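Local coordinates for protein enoyl-CoA hydratase (Mycobacterium thermoresistibile, PDB 3T3W) that probably catalyses the hydration of enoyl-CoA thioesters in fatty-acid breakdown, as a member of the crotonase family, at residues F[93-103]-F[249-260]; F[25-33]-F[211-219]. All coordinates share one frame; numbering follows the deposited sequence. Where two conformers were deposited one is given.

Interaction 1: residues F[93-103]-F[249-260]; sequences LTLEFIYAHES and FDIHQTGHGNAM. With ZN (zinc ion), chain T.
Leu95 and Gly257 mark the nearest approach of the two backbones, 6.1 Å between their CA atoms, where helix segments 95-103 and 249-260 run roughly antiparallel at 146°; a glycine there lets the branches of Leu95 settle onto the opposing turn. Glu102 binds the zinc from helix 95-103. Its carboxylate takes the metal with both oxygens, OE1 at 2.2 Å and OE2 at 2.1 Å, while His252 and His256, one helical turn apart, each offer NE2 to the zinc. Second-shell bonds fix the imidazoles, from His252 ND1 to Gly161 O and from His256 ND1 to Pro266 O, and CG2 of Ile98 lies over one face of the His256 ring. Gln253, bent at its second torsion (chi2 -61°), lays CG against Tyr99 CD1 (3.4 Å) and brings NE2 to 2.8 Å from Glu102 OE2, meeting it on the anti side and well out of the carboxylate plane; its OE1 is buried without a polar partner. Farther along, Phe249 turns its edge to the face of Tyr99 in a T-shaped stack with planes at 79°, and Tyr99 OH donates to Asp250 OD1 over 2.5 Å. At the other end Met260 SD meets Ile98 CD1 tip to tip, 3.5 Å apart. Glu163 and a water complete this Glu-Glu-His-His zinc site, built across a knobs-into-holes helix pair.

Interaction 2: residues F[25-33]-F[211-219]; sequences DVSDRIATI and RALAGEIAK
Arg211 reaches from its helix with an extended chain and spreads its guanidinium over Ile30, whose CD1 lies 3.8 Å from CZ and over the centre of one face. With CG anti to the backbone N (chi1 -169°), the arginine's methylenes pack beside the apolar Ile30 while the guanidinium reaches the polar atoms of the turn. The same CD1 meets Ala214 CB at 3.7 Å, the small alanine allowing strand and helix to come close. Round the rim of the guanidinium the polar partners gather. NH2 forms a salt bridge with Asp28 OD2 at 3.0 Å; the oxygen offers its anti lone pair and lies in the guanidinium plane, although the carboxylate plane itself is turned 64° away. NH2 also donates to Ser27 O from above the carbonyl plane, on the face opposite that used by Ile30 N, and makes a weak bond to Ser27 OG. NH1 instead donates to two waters, each also bonded to Thr32 OG1. Asp28 and Arg29 occupy the two central positions of a type I' turn, so Arg211 binds the tip of a beta hairpin, joining helix 206-217 to the edge of the crotonase-fold sheet.

From the N terminus, the hairpin of strands 22-27 and 30-35 comes first, and its partner in interaction 2 arrives only 178 residues later, on helix 206-217. Within that long loop the chain passes strand 67-72, then helix 95-115, which carries residues 93-103, and later the remaining strands of the sheet. Interaction 1 then closes a loop of its own, with helix 241-263, after interaction 2 has already closed; the two loops therefore cross rather than nest. Their centres lie 38 Å apart, on opposite sides of the chain's centre. Interaction 2 ties the sheet edge to a helix, and interaction 1 unites two helices, with three other subunits packing around the pair.

Interaction 1: residues F[93-103]-F[249-260]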
ATOM      1  N   LEU F  93      19.606  19.506 -26.075  1.00 30.75           N
ATOM      2  CA  LEU F  93      19.442  18.631 -24.909  1.00 27.26           C
ATOM      3  C   LEU F  93      18.020  18.741 -24.374  1.00 23.92           C
ATOM      4  O   LEU F  93      17.551  19.845 -24.112  1.00 23.54           O
ATOM      5  CB  LEU F  93      20.411  19.015 -23.809  1.00 28.56           C
ATOM      6  CG  LEU F  93      20.403  18.152 -22.559  1.00 29.04           C
ATOM      7  CD1 LEU F  93      20.671  16.703 -22.946  1.00 29.58           C
ATOM      8  CD2 LEU F  93      21.447  18.679 -21.589  1.00 32.75           C
ATOM      9  N   THR F  94      17.351  17.597 -24.193  1.00 18.94           N
ATOM     10  CA  THR F  94      15.940  17.582 -23.829  1.00 16.69           C
ATOM     11  C   THR F  94      15.766  16.789 -22.534  1.00 14.09           C
ATOM     12  O   THR F  94      16.588  15.913 -22.201  1.00 13.82           O
ATOM     13  CB  THR F  94      15.068  16.927 -24.924  1.00 17.19           C
ATOM     14  OG1 THR F  94      15.429  15.534 -25.056  1.00 17.47           O
ATOM     15  CG2 THR F  94      15.171  17.713 -26.300  1.00 18.66           C
ATOM     16  N   LEU F  95      14.698  17.054 -21.793  1.00 12.69           N
ATOM     17  CA  LEU F  95      14.436  16.252 -20.617  1.00 12.00           C
ATOM     18  C   LEU F  95      14.237  14.776 -20.984  1.00 12.05           C
ATOM     19  O   LEU F  95      14.595  13.901 -20.201  1.00 11.27           O
ATOM     20  CB  LEU F  95      13.253  16.780 -19.787  1.00 11.54           C
ATOM     21  CG  LEU F  95      13.024  16.107 -18.438  1.00 11.24           C
ATOM     22  CD1 LEU F  95      14.237  16.184 -17.490  1.00 10.95           C
ATOM     23  CD2 LEU F  95      11.815  16.711 -17.730  1.00 10.95           C
ATOM     24  N   GLU F  96      13.640  14.493 -22.141  1.00 12.42           N
ATOM     25  CA  GLU F  96      13.425  13.099 -22.564  1.00 13.36           C
ATOM     26  C   GLU F  96      14.749  12.309 -22.585  1.00 12.77           C
ATOM     27  O   GLU F  96      14.830  11.142 -22.155  1.00 12.23           O
ATOM     28  CB  GLU F  96      12.738  13.078 -23.939  1.00 14.86           C
ATOM     29  CG  GLU F  96      12.725  11.714 -24.631  1.00 16.53           C
ATOM     30  CD  GLU F  96      12.098  11.693 -26.023  1.00 18.78           C
ATOM     31  OE1 GLU F  96      12.054  12.718 -26.716  1.00 19.29           O
ATOM     32  OE2 GLU F  96      11.669  10.594 -26.436  1.00 21.86           O
ATOM     33  N   PHE F  97      15.782  12.961 -23.088  1.00 12.82           N
ATOM     34  CA  PHE F  97      17.111  12.379 -23.225  1.00 13.51           C
ATOM     35  C   PHE F  97      17.722  12.103 -21.852  1.00 12.67           C
ATOM     36  O   PHE F  97      18.221  11.006 -21.593  1.00 12.02           O
ATOM     37  CB  PHE F  97      17.995  13.309 -24.074  1.00 15.00           C
ATOM     38  CG  PHE F  97      19.404  12.801 -24.261  1.00 16.03           C
ATOM     39  CD1 PHE F  97      19.743  12.095 -25.403  1.00 18.14           C
ATOM     40  CD2 PHE F  97      20.376  13.076 -23.323  1.00 17.22           C
ATOM     41  CE1 PHE F  97      21.054  11.650 -25.616  1.00 18.95           C
ATOM     42  CE2 PHE F  97      21.688  12.608 -23.498  1.00 18.34           C
ATOM     43  CZ  PHE F  97      22.018  11.896 -24.647  1.00 18.98           C
ATOM     44  N   ILE F  98      17.644  13.084 -20.947  1.00 11.42           N
ATOM     45  CA  ILE F  98      18.169  12.925 -19.592  1.00 11.27           C
ATOM     46  C   ILE F  98      17.388  11.822 -18.852  1.00 10.42           C
ATOM     47  O   ILE F  98      17.975  10.951 -18.203  1.00  9.72           O
ATOM     48  CB  ILE F  98      18.078  14.231 -18.767  1.00 12.21           C
ATOM     49  CG1 ILE F  98      19.010  15.299 -19.351  1.00 13.51           C
ATOM     50  CG2 ILE F  98      18.454  13.962 -17.318  1.00 11.91           C
ATOM     51  CD1 ILE F  98      18.505  16.683 -19.063  1.00 15.76           C
ATOM     52  N   TYR F  99      16.065  11.856 -18.986  1.00  9.93           N
ATOM     53  CA  TYR F  99      15.182  10.871 -18.353  1.00 10.07           C
ATOM     54  C   TYR F  99      15.542   9.454 -18.808  1.00  9.90           C
ATOM     55  O   TYR F  99      15.685   8.552 -17.983  1.00  9.89           O
ATOM     56  CB  TYR F  99      13.710  11.198 -18.713  1.00 10.22           C
ATOM     57  CG  TYR F  99      12.654  10.488 -17.879  1.00 10.01           C
ATOM     58  CD1 TYR F  99      11.934  11.178 -16.908  1.00 10.04           C
ATOM     59  CD2 TYR F  99      12.361   9.131 -18.069  1.00 10.25           C
ATOM     60  CE1 TYR F  99      11.029  10.526 -16.110  1.00  9.68           C
ATOM     61  CE2 TYR F  99      11.442   8.468 -17.267  1.00 10.04           C
ATOM     62  CZ  TYR F  99      10.765   9.175 -16.316  1.00  9.92           C
ATOM     63  OH  TYR F  99       9.847   8.532 -15.532  1.00  9.66           O
ATOM     64  N   ALA F 100      15.697   9.254 -20.129  1.00 10.13           N
ATOM     65  CA  ALA F 100      16.000   7.958 -20.670  1.00 10.29           C
ATOM     66  C   ALA F 100      17.338   7.463 -20.139  1.00 10.49           C
ATOM     67  O   ALA F 100      17.456   6.299 -19.709  1.00 10.45           O
ATOM     68  CB  ALA F 100      16.033   8.013 -22.202  1.00 10.69           C
ATOM     69  N   HIS F 101      18.378   8.295 -20.203  1.00 10.98           N
ATOM     70  CA  HIS F 101      19.698   7.808 -19.822  0.70 11.21           C
ATOM     71  C   HIS F 101      19.802   7.552 -18.317  1.00 10.77           C
ATOM     72  O   HIS F 101      20.409   6.556 -17.879  1.00 11.13           O
ATOM     73  CB  HIS F 101      20.744   8.774 -20.337  0.70 12.19           C
ATOM     74  CG  HIS F 101      21.067   8.576 -21.795  0.70 13.32           C
ATOM     75  ND1 HIS F 101      20.420   9.236 -22.788  0.70 14.59           N
ATOM     76  CD2 HIS F 101      21.939   7.695 -22.417  0.70 13.78           C
ATOM     77  CE1 HIS F 101      20.908   8.812 -23.988  0.70 14.59           C
ATOM     78  NE2 HIS F 101      21.832   7.896 -23.759  0.70 14.55           N
ATOM     79  N   GLU F 102      19.207   8.414 -17.511  1.00 10.16           N
ATOM     80  CA  GLU F 102      19.264   8.221 -16.059  1.00  9.99           C
ATOM     81  C   GLU F 102      18.389   7.031 -15.662  1.00  9.88           C
ATOM     82  O   GLU F 102      18.718   6.298 -14.708  1.00  9.78           O
ATOM     83  CB  GLU F 102      18.801   9.483 -15.329  1.00  9.78           C
ATOM     84  CG  GLU F 102      19.768  10.669 -15.484  1.00  9.63           C
ATOM     85  CD  GLU F 102      19.661  11.700 -14.366  1.00  9.45           C
ATOM     86  OE1 GLU F 102      20.672  12.464 -14.185  1.00  9.33           O
ATOM     87  OE2 GLU F 102      18.616  11.757 -13.660  1.00  9.08           O
ATOM     88  N   SER F 103      17.290   6.807 -16.376  1.00 10.42           N
ATOM     89  CA  SER F 103      16.435   5.674 -16.022  1.00 11.23           C
ATOM     90  C   SER F 103      17.180   4.349 -16.197  1.00 11.62           C
ATOM     91  O   SER F 103      16.929   3.393 -15.453  1.00 12.43           O
ATOM     92  CB  SER F 103      15.066   5.667 -16.719  1.00 12.42           C
ATOM     93  OG  SER F 103      15.192   5.354 -18.067  1.00 14.06           O
ATOM     94  N   PHE F 249      11.834   8.947  -8.568  1.00  7.21           N
ATOM     95  CA  PHE F 249      12.562   9.159  -9.819  1.00  7.56           C
ATOM     96  C   PHE F 249      11.922  10.290 -10.630  1.00  7.72           C
ATOM     97  O   PHE F 249      12.611  11.189 -11.093  1.00  7.70           O
ATOM     98  CB  PHE F 249      12.679   7.871 -10.640  1.00  7.80           C
ATOM     99  CG  PHE F 249      13.476   8.045 -11.891  1.00  8.29           C
ATOM    100  CD1 PHE F 249      14.844   8.150 -11.836  1.00  8.53           C
ATOM    101  CD2 PHE F 249      12.858   8.174 -13.111  1.00  8.55           C
ATOM    102  CE1 PHE F 249      15.596   8.299 -12.981  1.00  8.81           C
ATOM    103  CE2 PHE F 249      13.622   8.343 -14.293  1.00  8.93           C
ATOM    104  CZ  PHE F 249      15.000   8.394 -14.198  1.00  9.24           C
ATOM    105  N   ASP F 250      10.600  10.295 -10.737  1.00  7.90           N
ATOM    106  CA  ASP F 250       9.931  11.390 -11.416  1.00  8.47           C
ATOM    107  C   ASP F 250      10.096  12.741 -10.683  1.00  8.03           C
ATOM    108  O   ASP F 250      10.278  13.774 -11.343  1.00  7.86           O
ATOM    109  CB  ASP F 250       8.446  11.094 -11.674  1.00  9.10           C
ATOM    110  CG  ASP F 250       8.280   9.905 -12.615  1.00  9.88           C
ATOM    111  OD1 ASP F 250       8.802  10.025 -13.774  1.00 10.48           O
ATOM    112  OD2 ASP F 250       7.712   8.850 -12.181  1.00  9.84           O
ATOM    113  N   ILE F 251      10.041  12.729  -9.357  1.00  7.75           N
ATOM    114  CA  ILE F 251      10.318  13.964  -8.582  1.00  7.70           C
ATOM    115  C   ILE F 251      11.735  14.513  -8.928  1.00  7.81           C
ATOM    116  O   ILE F 251      11.925  15.707  -9.177  1.00  8.52           O
ATOM    117  CB  ILE F 251      10.132  13.702  -7.078  1.00  7.55           C
ATOM    118  CG1 ILE F 251       8.664  13.392  -6.770  1.00  7.55           C
ATOM    119  CG2 ILE F 251      10.695  14.877  -6.217  1.00  7.55           C
ATOM    120  CD1 ILE F 251       8.363  12.793  -5.387  1.00  7.52           C
ATOM    121  N   HIS F 252      12.719  13.625  -8.932  1.00  7.56           N
ATOM    122  CA  HIS F 252      14.085  13.952  -9.313  1.00  7.85           C
ATOM    123  C   HIS F 252      14.119  14.569 -10.702  1.00  8.04           C
ATOM    124  O   HIS F 252      14.747  15.622 -10.915  1.00  8.28           O
ATOM    125  CB  HIS F 252      14.928  12.708  -9.195  1.00  7.60           C
ATOM    126  CG  HIS F 252      16.357  12.900  -9.645  1.00  7.90           C
ATOM    127  ND1 HIS F 252      17.376  13.065  -8.771  1.00  7.88           N
ATOM    128  CD2 HIS F 252      16.916  12.935 -10.923  1.00  8.03           C
ATOM    129  CE1 HIS F 252      18.531  13.232  -9.460  1.00  8.23           C
ATOM    130  NE2 HIS F 252      18.259  13.168 -10.774  1.00  8.09           N
ATOM    131  N   GLN F 253      13.397  13.982 -11.635  1.00  8.27           N
ATOM    132  CA  GLN F 253      13.363  14.494 -12.993  1.00  8.87           C
ATOM    133  C   GLN F 253      12.701  15.876 -13.114  1.00  8.94           C
ATOM    134  O   GLN F 253      13.056  16.666 -13.997  1.00  9.54           O
ATOM    135  CB  GLN F 253      12.729  13.453 -13.935  1.00  9.13           C
ATOM    136  CG  GLN F 253      13.558  12.182 -14.088  1.00  9.24           C
ATOM    137  CD  GLN F 253      14.937  12.407 -14.670  1.00  9.89           C
ATOM    138  OE1 GLN F 253      15.127  13.293 -15.490  1.00 11.58           O
ATOM    139  NE2 GLN F 253      15.918  11.649 -14.203  1.00 10.37           N
ATOM    140  N   THR F 254      11.734  16.199 -12.254  1.00  9.04           N
ATOM    141  CA  THR F 254      11.188  17.570 -12.275  1.00  9.27           C
ATOM    142  C   THR F 254      12.292  18.581 -11.901  1.00  9.51           C
ATOM    143  O   THR F 254      12.201  19.767 -12.274  1.00  9.81           O
ATOM    144  CB  THR F 254       9.953  17.800 -11.357  1.00  9.37           C
ATOM    145  OG1 THR F 254      10.328  17.702  -9.960  1.00  9.17           O
ATOM    146  CG2 THR F 254       8.833  16.815 -11.726  1.00  9.03           C
ATOM    147  N   GLY F 255      13.298  18.133 -11.146  1.00  9.33           N
ATOM    148  CA  GLY F 255      14.450  19.000 -10.819  1.00  9.57           C
ATOM    149  C   GLY F 255      15.242  19.331 -12.038  1.00  9.55           C
ATOM    150  O   GLY F 255      15.589  20.510 -12.321  1.00  9.91           O
ATOM    151  N   HIS F 256      15.517  18.294 -12.809  1.00 10.05           N
ATOM    152  CA  HIS F 256      16.191  18.501 -14.082  1.00 10.34           C
ATOM    153  C   HIS F 256      15.385  19.380 -14.996  1.00 10.78           C
ATOM    154  O   HIS F 256      15.952  20.257 -15.667  1.00 10.61           O
ATOM    155  CB  HIS F 256      16.482  17.202 -14.818  1.00 10.40           C
ATOM    156  CG  HIS F 256      17.568  16.382 -14.197  1.00 10.86           C
ATOM    157  ND1 HIS F 256      18.831  16.877 -14.009  1.00 11.79           N
ATOM    158  CD2 HIS F 256      17.579  15.096 -13.700  1.00 10.37           C
ATOM    159  CE1 HIS F 256      19.593  15.925 -13.455  1.00 12.11           C
ATOM    160  NE2 HIS F 256      18.848  14.832 -13.273  1.00 10.65           N
ATOM    161  N   GLY F 257      14.074  19.138 -15.062  1.00 10.48           N
ATOM    162  CA  GLY F 257      13.189  19.943 -15.878  1.00 11.11           C
ATOM    163  C   GLY F 257      13.237  21.404 -15.487  1.00 11.21           C
ATOM    164  O   GLY F 257      13.326  22.318 -16.336  1.00 11.97           O
ATOM    165  N   ASN F 258      13.232  21.657 -14.195  1.00 11.16           N
ATOM    166  CA  ASN F 258      13.308  23.040 -13.772  1.00 11.60           C
ATOM    167  C   ASN F 258      14.662  23.693 -14.049  1.00 12.69           C
ATOM    168  O   ASN F 258      14.734  24.857 -14.508  1.00 14.46           O
ATOM    169  CB  ASN F 258      12.987  23.182 -12.301  1.00 11.08           C
ATOM    170  CG  ASN F 258      12.842  24.625 -11.881  1.00 11.45           C
ATOM    171  OD1 ASN F 258      12.022  25.335 -12.422  1.00 11.60           O
ATOM    172  ND2 ASN F 258      13.643  25.058 -10.901  1.00 11.49           N
ATOM    173  N   ALA F 259      15.738  22.974 -13.788  1.00 13.41           N
ATOM    174  CA  ALA F 259      17.109  23.502 -14.006  1.00 14.93           C
ATOM    175  C   ALA F 259      17.298  23.866 -15.469  1.00 16.54           C
ATOM    176  O   ALA F 259      17.864  24.928 -15.800  1.00 17.08           O
ATOM    177  CB  ALA F 259      18.144  22.471 -13.582  1.00 14.99           C
ATOM    178  N   MET F 260      16.758  23.028 -16.361  1.00 17.33           N
ATOM    179  CA  MET F 260      16.828  23.320 -17.814  1.00 19.51           C
ATOM    180  C   MET F 260      16.002  24.548 -18.189  1.00 21.17           C
ATOM    181  O   MET F 260      16.444  25.373 -19.026  1.00 22.26           O
ATOM    182  CB  MET F 260      16.385  22.133 -18.652  1.00 20.76           C
ATOM    183  CG  MET F 260      17.266  20.925 -18.476  1.00 23.97           C
ATOM    184  SD  MET F 260      16.571  19.525 -19.377  1.00 29.80           S
ATOM    185  CE  MET F 260      17.490  19.875 -20.859  1.00 28.96           C
TER
HETATM  186 ZN    ZN T 301      19.603  13.093 -12.348  1.00 11.01          ZN
HETATM  187  O   HOH W   1      21.106  14.165 -11.322  1.00 11.42           O

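Interaction 2: residues F[25-33]-F[211-219]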
ATOM      1  N   ASP F  25      37.492 -10.295  -9.081  1.00 15.64           N
ATOM      2  CA  ASP F  25      38.237 -11.498  -8.611  1.00 17.62           C
ATOM      3  C   ASP F  25      37.217 -12.461  -8.037  1.00 16.81           C
ATOM      4  O   ASP F  25      36.344 -12.032  -7.287  1.00 15.09           O
ATOM      5  CB  ASP F  25      39.213 -11.144  -7.464  1.00 19.55           C
ATOM      6  CG  ASP F  25      39.788 -12.391  -6.745  1.00 22.26           C
ATOM      7  OD1 ASP F  25      40.703 -12.948  -7.363  1.00 23.45           O
ATOM      8  OD2 ASP F  25      39.331 -12.847  -5.618  1.00 22.34           O
ATOM      9  N   VAL F  26      37.341 -13.749  -8.351  1.00 17.33           N
ATOM     10  CA  VAL F  26      36.555 -14.767  -7.682  1.00 17.59           C
ATOM     11  C   VAL F  26      37.514 -15.717  -6.971  1.00 18.07           C
ATOM     12  O   VAL F  26      38.400 -16.315  -7.594  1.00 17.06           O
ATOM     13  CB  VAL F  26      35.682 -15.564  -8.665  1.00 17.74           C
ATOM     14  CG1 VAL F  26      35.005 -16.774  -7.981  1.00 18.05           C
ATOM     15  CG2 VAL F  26      34.675 -14.653  -9.325  1.00 18.32           C
ATOM     16  N   SER F  27      37.331 -15.855  -5.675  1.00 18.11           N
ATOM     17  CA  SER F  27      38.027 -16.892  -4.916  1.00 18.81           C
ATOM     18  C   SER F  27      37.268 -17.239  -3.651  1.00 18.25           C
ATOM     19  O   SER F  27      36.592 -16.384  -3.082  1.00 16.13           O
ATOM     20  CB  SER F  27      39.456 -16.476  -4.591  1.00 20.75           C
ATOM     21  OG  SER F  27      39.468 -15.253  -3.919  1.00 23.04           O
ATOM     22  N   ASP F  28      37.365 -18.505  -3.227  1.00 17.95           N
ATOM     23  CA  ASP F  28      36.708 -18.948  -2.010  1.00 19.16           C
ATOM     24  C   ASP F  28      35.191 -18.605  -1.998  1.00 17.44           C
ATOM     25  O   ASP F  28      34.650 -18.234  -0.951  1.00 17.72           O
ATOM     26  CB  ASP F  28      37.371 -18.288  -0.771  1.00 20.86           C
ATOM     27  CG  ASP F  28      38.884 -18.455  -0.742  1.00 24.15           C
ATOM     28  OD1 ASP F  28      39.311 -19.605  -0.835  1.00 25.36           O
ATOM     29  OD2 ASP F  28      39.607 -17.421  -0.655  1.00 25.15           O
ATOM     30  N   ARG F  29      34.547 -18.737  -3.148  1.00 16.73           N
ATOM     31  CA  ARG F  29      33.105 -18.476  -3.366  1.00 17.07           C
ATOM     32  C   ARG F  29      32.692 -17.001  -3.178  1.00 15.45           C
ATOM     33  O   ARG F  29      31.490 -16.700  -3.050  1.00 14.08           O
ATOM     34  CB  ARG F  29      32.210 -19.409  -2.526  1.00 19.50           C
ATOM     35  CG  ARG F  29      32.537 -20.893  -2.768  1.00 22.66           C
ATOM     36  CD  ARG F  29      31.443 -21.812  -2.268  1.00 25.81           C
ATOM     37  NE  ARG F  29      30.204 -21.486  -2.965  1.00 29.07           N
ATOM     38  CZ  ARG F  29      29.854 -21.906  -4.186  1.00 31.11           C
ATOM     39  NH1 ARG F  29      30.611 -22.761  -4.885  1.00 31.85           N
ATOM     40  NH2 ARG F  29      28.706 -21.482  -4.697  1.00 29.32           N
ATOM     41  N   ILE F  30      33.674 -16.104  -3.206  1.00 13.86           N
ATOM     42  CA  ILE F  30      33.400 -14.649  -3.056  1.00 13.48           C
ATOM     43  C   ILE F  30      33.823 -13.995  -4.356  1.00 13.01           C
ATOM     44  O   ILE F  30      34.946 -14.199  -4.792  1.00 13.92           O
ATOM     45  CB  ILE F  30      34.214 -14.043  -1.879  1.00 13.73           C
ATOM     46  CG1 ILE F  30      33.839 -14.712  -0.554  1.00 13.70           C
ATOM     47  CG2 ILE F  30      33.961 -12.518  -1.797  1.00 13.35           C
ATOM     48  CD1 ILE F  30      34.814 -14.433   0.575  1.00 14.43           C
ATOM     49  N   ALA F  31      32.940 -13.197  -4.960  1.00 12.27           N
ATOM     50  CA  ALA F  31      33.301 -12.316  -6.078  1.00 11.89           C
ATOM     51  C   ALA F  31      33.551 -10.958  -5.496  1.00 11.53           C
ATOM     52  O   ALA F  31      32.638 -10.368  -4.895  1.00 10.91           O
ATOM     53  CB  ALA F  31      32.160 -12.218  -7.094  1.00 11.69           C
ATOM     54  N   THR F  32      34.775 -10.462  -5.655  1.00 11.50           N
ATOM     55  CA  THR F  32      35.107  -9.134  -5.193  1.00 11.42           C
ATOM     56  C   THR F  32      35.172  -8.182  -6.399  1.00 11.55           C
ATOM     57  O   THR F  32      35.985  -8.394  -7.334  1.00 11.29           O
ATOM     58  CB  THR F  32      36.444  -9.116  -4.446  1.00 11.70           C
ATOM     59  OG1 THR F  32      36.368 -10.078  -3.372  1.00 12.15           O
ATOM     60  CG2 THR F  32      36.719  -7.721  -3.906  1.00 11.89           C
ATOM     61  N   ILE F  33      34.281  -7.190  -6.376  1.00 10.87           N
ATOM     62  CA  ILE F  33      34.174  -6.189  -7.426  1.00 10.79           C
ATOM     63  C   ILE F  33      34.779  -4.901  -6.860  1.00 10.95           C
ATOM     64  O   ILE F  33      34.278  -4.348  -5.876  1.00 10.40           O
ATOM     65  CB  ILE F  33      32.693  -5.914  -7.799  1.00 10.22           C
ATOM     66  CG1 ILE F  33      31.974  -7.203  -8.231  1.00 10.38           C
ATOM     67  CG2 ILE F  33      32.588  -4.811  -8.858  1.00 10.14           C
ATOM     68  CD1 ILE F  33      30.468  -7.097  -8.469  1.00 10.04           C
ATOM     69  N   ARG F 211      35.841  -9.259   4.111  1.00 12.09           N
ATOM     70  CA  ARG F 211      36.061 -10.565   3.548  1.00 13.28           C
ATOM     71  C   ARG F 211      35.744 -11.665   4.576  1.00 12.74           C
ATOM     72  O   ARG F 211      35.227 -12.728   4.235  1.00 12.77           O
ATOM     73  CB  ARG F 211      37.459 -10.727   3.005  1.00 14.66           C
ATOM     74  CG  ARG F 211      37.549 -12.017   2.197  1.00 16.02           C
ATOM     75  CD  ARG F 211      38.787 -12.088   1.345  1.00 17.86           C
ATOM     76  NE  ARG F 211      38.816 -13.343   0.618  1.00 18.47           N
ATOM     77  CZ  ARG F 211      38.307 -13.540  -0.595  1.00 18.56           C
ATOM     78  NH1 ARG F 211      37.710 -12.563  -1.242  1.00 17.70           N
ATOM     79  NH2 ARG F 211      38.453 -14.732  -1.170  1.00 18.84           N
ATOM     80  N   ALA F 212      36.032 -11.405   5.844  1.00 12.61           N
ATOM     81  CA  ALA F 212      35.756 -12.404   6.885  1.00 13.00           C
ATOM     82  C   ALA F 212      34.245 -12.649   7.001  1.00 12.29           C
ATOM     83  O   ALA F 212      33.780 -13.791   7.119  1.00 12.04           O
ATOM     84  CB  ALA F 212      36.338 -11.964   8.239  1.00 13.14           C
ATOM     85  N   LEU F 213      33.478 -11.562   6.967  1.00 11.74           N
ATOM     86  CA  LEU F 213      32.034 -11.650   6.982  1.00 11.54           C
ATOM     87  C   LEU F 213      31.508 -12.380   5.732  1.00 11.47           C
ATOM     88  O   LEU F 213      30.661 -13.263   5.833  1.00 12.15           O
ATOM     89  CB  LEU F 213      31.429 -10.250   7.123  1.00 11.32           C
ATOM     90  CG  LEU F 213      29.902 -10.131   7.015  1.00 11.17           C
ATOM     91  CD1 LEU F 213      29.261 -10.945   8.137  1.00 11.85           C
ATOM     92  CD2 LEU F 213      29.463  -8.659   7.030  1.00 11.27           C
ATOM     93  N   ALA F 214      32.026 -12.028   4.556  1.00 11.67           N
ATOM     94  CA  ALA F 214      31.656 -12.705   3.303  1.00 11.36           C
ATOM     95  C   ALA F 214      31.918 -14.202   3.387  1.00 12.48           C
ATOM     96  O   ALA F 214      31.085 -15.008   2.993  1.00 11.70           O
ATOM     97  CB  ALA F 214      32.432 -12.079   2.129  1.00 11.27           C
ATOM     98  N   GLY F 215      33.066 -14.559   3.957  1.00 13.18           N
ATOM     99  CA  GLY F 215      33.427 -15.971   4.153  1.00 14.65           C
ATOM    100  C   GLY F 215      32.492 -16.740   5.050  1.00 14.66           C
ATOM    101  O   GLY F 215      32.177 -17.887   4.757  1.00 16.16           O
ATOM    102  N   GLU F 216      32.054 -16.103   6.124  1.00 15.65           N
ATOM    103  CA  GLU F 216      31.127 -16.721   7.035  0.50 15.89           C
ATOM    104  C   GLU F 216      29.795 -16.981   6.318  1.00 15.36           C
ATOM    105  O   GLU F 216      29.249 -18.078   6.420  1.00 14.73           O
ATOM    106  CB  GLU F 216      30.995 -15.837   8.267  0.50 17.03           C
ATOM    107  CG  GLU F 216      29.776 -16.037   9.119  0.50 18.58           C
ATOM    108  CD  GLU F 216      29.643 -14.924  10.127  0.50 19.91           C
ATOM    109  OE1 GLU F 216      30.484 -14.009  10.053  0.50 22.54           O
ATOM    110  OE2 GLU F 216      28.732 -14.973  10.987  0.50 21.61           O
ATOM    111  N   ILE F 217      29.316 -15.995   5.570  1.00 13.58           N
ATOM    112  CA  ILE F 217      28.059 -16.130   4.851  1.00 13.18           C
ATOM    113  C   ILE F 217      28.143 -17.161   3.722  1.00 13.18           C
ATOM    114  O   ILE F 217      27.173 -17.882   3.465  1.00 12.96           O
ATOM    115  CB  ILE F 217      27.600 -14.760   4.328  1.00 11.77           C
ATOM    116  CG1 ILE F 217      27.307 -13.866   5.523  1.00 11.85           C
ATOM    117  CG2 ILE F 217      26.381 -14.944   3.412  1.00 11.76           C
ATOM    118  CD1 ILE F 217      26.998 -12.399   5.193  1.00 11.42           C
ATOM    119  N   ALA F 218      29.298 -17.244   3.086  1.00 13.71           N
ATOM    120  CA  ALA F 218      29.500 -18.150   1.935  1.00 15.97           C
ATOM    121  C   ALA F 218      29.506 -19.639   2.351  1.00 17.50           C
ATOM    122  O   ALA F 218      29.419 -20.504   1.498  1.00 18.36           O
ATOM    123  CB  ALA F 218      30.769 -17.814   1.198  1.00 16.56           C
ATOM    124  N   LYS F 219      29.524 -19.909   3.646  1.00 18.32           N
ATOM    125  CA  LYS F 219      29.311 -21.285   4.148  1.00 20.63           C
ATOM    126  C   LYS F 219      27.854 -21.768   4.093  1.00 20.27           C
ATOM    127  O   LYS F 219      27.594 -22.979   4.206  1.00 20.28           O
ATOM    128  CB  LYS F 219      29.851 -21.387   5.580  1.00 23.63           C
ATOM    129  CG  LYS F 219      31.350 -21.110   5.632  1.00 27.43           C
ATOM    130  CD  LYS F 219      32.099 -21.793   6.757  1.00 33.77           C
ATOM    131  CE  LYS F 219      32.297 -20.925   7.984  1.00 36.67           C
ATOM    132  NZ  LYS F 219      33.260 -21.568   8.935  1.00 39.07           N
TER
HETATM  133  O   HOH W   2      37.057 -12.567  -4.021  1.00 12.68           O
HETATM  134  O   HOH W   3      36.811  -9.849  -0.535  1.00 19.30           O